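Long-range contact in 27kDa outer membrane protein (Silicibacter pomeroyi, PDB 3GYK), which probably acts as a thiol-disulfide oxidoreductase, the crystallised part being its DsbA-like thioredoxin domain: residues 9-20 and 52-60. Numbering follows the deposited sequence. Where two conformers were deposited one is given.
Sequences FNDPNAPVLGNP and PNVRLVYRE
Arg55 reaches from strand 54-60 across Val16 to the carbonyl of Phe9, the last residue of helix 3-9. Its side chain leaves with CG anti to the backbone N (chi1 -174°) and stays extended to NE, which carries the guanidinium end-on to that oxygen. Arg55 NH2 and NH1 both donate to Phe9 O, at 2.9 and 3.0 Å, and the acceptor lies in the guanidinium plane; the NH2 bond runs nearly in line with the C=O, the NH1 bond at a slant. Along another edge of the group NE makes a weak bond to Pro20 O, and a water joins the same oxygen to NH2, while Thr25 takes NH1. Shortened to alanine, this position would probably leave Phe9 O without its two guanidinium donors and Pro20 O and Thr25 without their bonds to the group, the helix end being held less firmly.

The second arginine works differently. Arg59 points away from segment 9-20 at its base, but bends at chi2 and chi3 (-50° and -44°) to bring NH1 within 2.8 Å of Asp11 OD2. This salt bridge lies in the guanidinium plane but meets the carboxylate from above its own plane; a water donates to Asp11 OD2 and accepts from Arg59 NH2. Asp11 OD1 accepts from Asn13 N, making an Asx turn.

Strand 16-18 pairs antiparallel with 54-60, as the outermost strand of the thioredoxin-type sheet in this chain. Leu17 N donates almost straight to Leu56 O (2.7 Å), and Leu17 CD1 sits over one face of the Tyr58 ring, 4.3 Å from its centroid. Beyond the strand, Asn19 ND2 binds Pro52 O at 2.9 Å. The arginines thus tie the end of helix 3-9 and the turn at Asp11 to strand 54-60: a cation at the helix's last carbonyl is probably favourable electrostatically, and Asp11 would offset the Arg59 charge.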
ATOM      1  N   PHE A   9       6.841  10.865   1.266  1.00 11.36           N
ATOM      2  CA  PHE A   9       5.506  11.428   1.144  1.00 12.22           C
ATOM      3  C   PHE A   9       5.224  12.014  -0.224  1.00 13.00           C
ATOM      4  O   PHE A   9       4.040  12.211  -0.559  1.00 14.72           O
ATOM      5  CB  PHE A   9       5.280  12.506   2.208  1.00 12.55           C
ATOM      6  CG  PHE A   9       5.470  12.029   3.652  1.00 13.66           C
ATOM      7  CD1 PHE A   9       5.147  10.739   4.045  1.00 14.92           C
ATOM      8  CD2 PHE A   9       5.927  12.924   4.621  1.00 19.66           C
ATOM      9  CE1 PHE A   9       5.318  10.328   5.374  1.00 17.79           C
ATOM     10  CE2 PHE A   9       6.096  12.522   5.961  1.00 19.10           C
ATOM     11  CZ  PHE A   9       5.798  11.223   6.326  1.00 15.39           C
ATOM     12  N   ASN A  10       6.263  12.299  -1.015  1.00 11.31           N
ATOM     13  CA  ASN A  10       6.045  12.971  -2.307  1.00 11.77           C
ATOM     14  C   ASN A  10       6.557  12.232  -3.549  1.00 10.97           C
ATOM     15  O   ASN A  10       6.939  12.846  -4.552  1.00 11.30           O
ATOM     16  CB  ASN A  10       6.616  14.372  -2.247  1.00 12.60           C
ATOM     17  CG  ASN A  10       5.929  15.231  -1.193  1.00 15.81           C
ATOM     18  OD1 ASN A  10       6.593  15.879  -0.398  1.00 24.97           O
ATOM     19  ND2 ASN A  10       4.593  15.253  -1.201  1.00 19.38           N
ATOM     20  N   ASP A  11       6.563  10.912  -3.478  1.00  9.14           N
ATOM     21  CA  ASP A  11       6.999  10.096  -4.611  1.00  9.08           C
ATOM     22  C   ASP A  11       5.830   9.903  -5.602  1.00  8.78           C
ATOM     23  O   ASP A  11       4.806   9.291  -5.249  1.00  9.34           O
ATOM     24  CB  ASP A  11       7.458   8.735  -4.035  1.00  9.79           C
ATOM     25  CG  ASP A  11       7.975   7.787  -5.105  1.00 10.52           C
ATOM     26  OD1 ASP A  11       7.754   8.074  -6.295  1.00  9.93           O
ATOM     27  OD2 ASP A  11       8.566   6.745  -4.724  1.00 11.87           O
ATOM     28  N   PRO A  12       5.970  10.404  -6.839  1.00  9.01           N
ATOM     29  CA  PRO A  12       4.838  10.273  -7.786  1.00 10.45           C
ATOM     30  C   PRO A  12       4.517   8.837  -8.183  1.00 11.00           C
ATOM     31  O   PRO A  12       3.404   8.571  -8.681  1.00 13.15           O
ATOM     32  CB  PRO A  12       5.298  11.072  -9.005  1.00 10.55           C
ATOM     33  CG  PRO A  12       6.730  11.259  -8.842  1.00 12.45           C
ATOM     34  CD  PRO A  12       7.077  11.185  -7.401  1.00  8.84           C
ATOM     35  N   ASN A  13       5.459   7.927  -7.951  1.00 10.30           N
ATOM     36  CA  ASN A  13       5.293   6.522  -8.323  1.00 10.27           C
ATOM     37  C   ASN A  13       4.699   5.704  -7.163  1.00 10.63           C
ATOM     38  O   ASN A  13       4.616   4.479  -7.231  1.00 11.13           O
ATOM     39  CB  ASN A  13       6.639   5.943  -8.831  1.00  9.78           C
ATOM     40  CG  ASN A  13       6.483   4.622  -9.643  1.00 12.96           C
ATOM     41  OD1 ASN A  13       5.409   4.337 -10.242  1.00 11.77           O
ATOM     42  ND2 ASN A  13       7.580   3.846  -9.711  1.00  9.60           N
ATOM     43  N   ALA A  14       4.270   6.387  -6.094  1.00 10.84           N
ATOM     44  CA  ALA A  14       3.622   5.690  -4.970  1.00 10.97           C
ATOM     45  C   ALA A  14       2.155   6.092  -4.922  1.00 11.97           C
ATOM     46  O   ALA A  14       1.850   7.294  -4.859  1.00 10.35           O
ATOM     47  CB  ALA A  14       4.330   6.056  -3.631  1.00 11.37           C
ATOM     48  N   PRO A  15       1.238   5.107  -4.941  1.00 11.85           N
ATOM     49  CA  PRO A  15      -0.177   5.504  -4.911  1.00 12.24           C
ATOM     50  C   PRO A  15      -0.561   6.350  -3.698  1.00 12.19           C
ATOM     51  O   PRO A  15      -0.069   6.131  -2.594  1.00 11.91           O
ATOM     52  CB  PRO A  15      -0.925   4.170  -4.863  1.00 13.35           C
ATOM     53  CG  PRO A  15       0.032   3.186  -5.505  1.00 13.64           C
ATOM     54  CD  PRO A  15       1.413   3.646  -5.095  1.00 12.20           C
ATOM     55  N   VAL A  16      -1.467   7.291  -3.932  1.00 11.21           N
ATOM     56  CA  VAL A  16      -2.005   8.128  -2.879  1.00 11.39           C
ATOM     57  C   VAL A  16      -3.509   7.864  -2.761  1.00 10.66           C
ATOM     58  O   VAL A  16      -4.243   7.980  -3.748  1.00 11.00           O
ATOM     59  CB  VAL A  16      -1.772   9.623  -3.194  1.00 10.91           C
ATOM     60  CG1 VAL A  16      -2.514  10.525  -2.184  1.00 11.39           C
ATOM     61  CG2 VAL A  16      -0.253   9.934  -3.198  1.00 13.25           C
ATOM     62  N   LEU A  17      -3.946   7.516  -1.556  1.00  9.94           N
ATOM     63  CA  LEU A  17      -5.360   7.355  -1.235  1.00 10.31           C
ATOM     64  C   LEU A  17      -5.750   8.345  -0.153  1.00  9.75           C
ATOM     65  O   LEU A  17      -4.916   9.110   0.301  1.00  9.93           O
ATOM     66  CB  LEU A  17      -5.642   5.919  -0.763  1.00 10.92           C
ATOM     67  CG  LEU A  17      -5.619   4.845  -1.858  1.00 14.11           C
ATOM     68  CD1 LEU A  17      -4.197   4.550  -2.305  1.00 15.54           C
ATOM     69  CD2 LEU A  17      -6.245   3.569  -1.276  1.00 15.11           C
ATOM     70  N   GLY A  18      -7.030   8.361   0.236  1.00  9.35           N
ATOM     71  CA  GLY A  18      -7.474   9.285   1.291  1.00  8.96           C
ATOM     72  C   GLY A  18      -7.485  10.681   0.698  1.00  7.86           C
ATOM     73  O   GLY A  18      -7.782  10.860  -0.498  1.00  9.27           O
ATOM     74  N   ASN A  19      -7.153  11.687   1.503  1.00  7.57           N
ATOM     75  CA  ASN A  19      -7.246  13.065   1.037  1.00  7.07           C
ATOM     76  C   ASN A  19      -5.862  13.449   0.498  1.00  7.73           C
ATOM     77  O   ASN A  19      -4.900  13.485   1.264  1.00  8.07           O
ATOM     78  CB  ASN A  19      -7.642  13.976   2.216  1.00  6.73           C
ATOM     79  CG  ASN A  19      -7.924  15.399   1.795  1.00  5.82           C
ATOM     80  OD1 ASN A  19      -7.362  15.908   0.819  1.00  5.74           O
ATOM     81  ND2 ASN A  19      -8.834  16.053   2.511  1.00  6.42           N
ATOM     82  N   PRO A  20      -5.747  13.768  -0.800  1.00  8.84           N
ATOM     83  CA  PRO A  20      -4.390  14.023  -1.329  1.00  9.39           C
ATOM     84  C   PRO A  20      -3.729  15.254  -0.703  1.00  9.04           C
ATOM     85  O   PRO A  20      -2.518  15.388  -0.779  1.00  9.52           O
ATOM     86  CB  PRO A  20      -4.633  14.315  -2.812  1.00 10.61           C
ATOM     87  CG  PRO A  20      -6.018  13.818  -3.092  1.00 12.20           C
ATOM     88  CD  PRO A  20      -6.786  13.936  -1.834  1.00  8.81           C
ATOM     89  N   PRO A  52     -11.168  12.555   7.419  1.00  7.01           N
ATOM     90  CA  PRO A  52     -11.074  13.005   6.037  1.00  7.16           C
ATOM     91  C   PRO A  52      -9.843  13.875   5.774  1.00  7.55           C
ATOM     92  O   PRO A  52      -9.713  14.425   4.679  1.00  8.89           O
ATOM     93  CB  PRO A  52     -12.355  13.830   5.851  1.00  7.38           C
ATOM     94  CG  PRO A  52     -12.668  14.375   7.195  1.00  7.31           C
ATOM     95  CD  PRO A  52     -12.191  13.295   8.178  1.00  5.56           C
ATOM     96  N   ASN A  53      -8.966  14.015   6.767  1.00  7.23           N
ATOM     97  CA  ASN A  53      -7.777  14.854   6.614  1.00  6.31           C
ATOM     98  C   ASN A  53      -6.495  14.015   6.672  1.00  7.53           C
ATOM     99  O   ASN A  53      -5.414  14.514   7.001  1.00  6.98           O
ATOM    100  CB  ASN A  53      -7.793  15.980   7.668  1.00  6.55           C
ATOM    101  CG  ASN A  53      -6.939  17.181   7.268  1.00  7.51           C
ATOM    102  OD1 ASN A  53      -6.674  17.418   6.083  1.00  9.65           O
ATOM    103  ND2 ASN A  53      -6.568  17.988   8.257  1.00  9.67           N
ATOM    104  N   VAL A  54      -6.628  12.723   6.361  1.00  7.55           N
ATOM    105  CA  VAL A  54      -5.485  11.778   6.342  1.00  8.58           C
ATOM    106  C   VAL A  54      -5.201  11.433   4.888  1.00  9.17           C
ATOM    107  O   VAL A  54      -6.103  11.087   4.110  1.00 10.26           O
ATOM    108  CB  VAL A  54      -5.798  10.491   7.142  1.00  7.51           C
ATOM    109  CG1 VAL A  54      -4.761   9.384   6.854  1.00 10.29           C
ATOM    110  CG2 VAL A  54      -5.825  10.786   8.670  1.00  6.61           C
ATOM    111  N   ARG A  55      -3.948  11.592   4.511  1.00  9.78           N
ATOM    112  CA  ARG A  55      -3.425  11.191   3.236  1.00 10.13           C
ATOM    113  C   ARG A  55      -2.748   9.835   3.421  1.00 10.54           C
ATOM    114  O   ARG A  55      -1.959   9.672   4.351  1.00  9.90           O
ATOM    115  CB  ARG A  55      -2.338  12.178   2.897  1.00 12.01           C
ATOM    116  CG  ARG A  55      -1.736  12.053   1.563  1.00 13.42           C
ATOM    117  CD  ARG A  55      -1.067  13.427   1.397  1.00 18.92           C
ATOM    118  NE  ARG A  55      -0.374  13.458   0.139  1.00 21.29           N
ATOM    119  CZ  ARG A  55       0.863  13.018  -0.027  1.00 22.25           C
ATOM    120  NH1 ARG A  55       1.555  12.569   1.017  1.00 17.91           N
ATOM    121  NH2 ARG A  55       1.403  13.058  -1.240  1.00 23.11           N
ATOM    122  N   LEU A  56      -3.009   8.891   2.523  0.50 10.02           N
ATOM    123  CA  LEU A  56      -2.493   7.522   2.692  0.50 10.01           C
ATOM    124  C   LEU A  56      -1.621   7.117   1.507  0.50 10.46           C
ATOM    125  O   LEU A  56      -2.109   7.066   0.374  0.50 10.85           O
ATOM    126  CB  LEU A  56      -3.665   6.557   2.819  0.50 10.01           C
ATOM    127  CG  LEU A  56      -3.344   5.072   2.857  0.50  8.32           C
ATOM    128  CD1 LEU A  56      -2.687   4.768   4.181  0.50  7.70           C
ATOM    129  CD2 LEU A  56      -4.639   4.324   2.738  0.50  8.26           C
ATOM    130  N   VAL A  57      -0.340   6.834   1.769  1.00 10.74           N
ATOM    131  CA  VAL A  57       0.651   6.554   0.712  1.00 10.81           C
ATOM    132  C   VAL A  57       0.971   5.056   0.788  1.00 11.23           C
ATOM    133  O   VAL A  57       1.245   4.520   1.873  1.00 10.99           O
ATOM    134  CB  VAL A  57       1.944   7.418   0.858  1.00 11.34           C
ATOM    135  CG1 VAL A  57       3.095   6.863  -0.034  1.00 11.45           C
ATOM    136  CG2 VAL A  57       1.652   8.887   0.499  1.00 10.32           C
ATOM    137  N   TYR A  58       0.959   4.386  -0.359  1.00 10.51           N
ATOM    138  CA  TYR A  58       1.210   2.944  -0.371  1.00 11.95           C
ATOM    139  C   TYR A  58       2.576   2.566  -0.919  1.00 12.37           C
ATOM    140  O   TYR A  58       2.979   3.041  -2.002  1.00 12.08           O
ATOM    141  CB  TYR A  58       0.128   2.255  -1.199  1.00 11.95           C
ATOM    142  CG  TYR A  58      -1.158   1.970  -0.457  1.00 13.99           C
ATOM    143  CD1 TYR A  58      -1.299   2.242   0.904  1.00 17.03           C
ATOM    144  CD2 TYR A  58      -2.206   1.361  -1.109  1.00 15.41           C
ATOM    145  CE1 TYR A  58      -2.481   1.910   1.594  1.00 16.79           C
ATOM    146  CE2 TYR A  58      -3.385   1.039  -0.437  1.00 16.66           C
ATOM    147  CZ  TYR A  58      -3.510   1.306   0.908  1.00 16.37           C
ATOM    148  OH  TYR A  58      -4.683   0.985   1.551  1.00 17.87           O
ATOM    149  N   ARG A  59       3.277   1.693  -0.185  1.00 10.90           N
ATOM    150  CA  ARG A  59       4.490   1.069  -0.674  1.00 10.46           C
ATOM    151  C   ARG A  59       4.206  -0.436  -0.825  1.00 10.51           C
ATOM    152  O   ARG A  59       4.039  -1.176   0.178  1.00 11.31           O
ATOM    153  CB  ARG A  59       5.662   1.233   0.320  1.00 11.08           C
ATOM    154  CG  ARG A  59       6.145   2.692   0.582  1.00  9.84           C
ATOM    155  CD  ARG A  59       6.414   3.531  -0.686  1.00 12.38           C
ATOM    156  NE  ARG A  59       7.159   2.841  -1.742  1.00 12.58           N
ATOM    157  CZ  ARG A  59       7.698   3.475  -2.781  1.00 10.16           C
ATOM    158  NH1 ARG A  59       7.611   4.826  -2.850  1.00  8.85           N
ATOM    159  NH2 ARG A  59       8.272   2.780  -3.775  1.00  9.50           N
ATOM    160  N   GLU A  60       4.146  -0.874  -2.069  1.00  9.73           N
ATOM    161  CA  GLU A  60       4.030  -2.308  -2.351  1.00  9.72           C
ATOM    162  C   GLU A  60       5.381  -2.902  -2.050  1.00  9.93           C
ATOM    163  O   GLU A  60       6.387  -2.533  -2.681  1.00 10.65           O
ATOM    164  CB  GLU A  60       3.673  -2.497  -3.831  1.00 10.70           C
ATOM    165  CG  GLU A  60       2.331  -1.904  -4.209  1.00 11.24           C
ATOM    166  CD  GLU A  60       1.192  -2.948  -4.106  1.00 11.34           C
ATOM    167  OE1 GLU A  60       1.490  -4.130  -3.830  1.00 12.51           O
ATOM    168  OE2 GLU A  60       0.017  -2.576  -4.333  1.00 13.72           O
TER
HETATM  169  O   HOH W   1       8.955   4.469  -6.090  1.00 11.99           O
HETATM  170  O   HOH W   2      -0.847  14.099  -2.806  1.00 21.09           O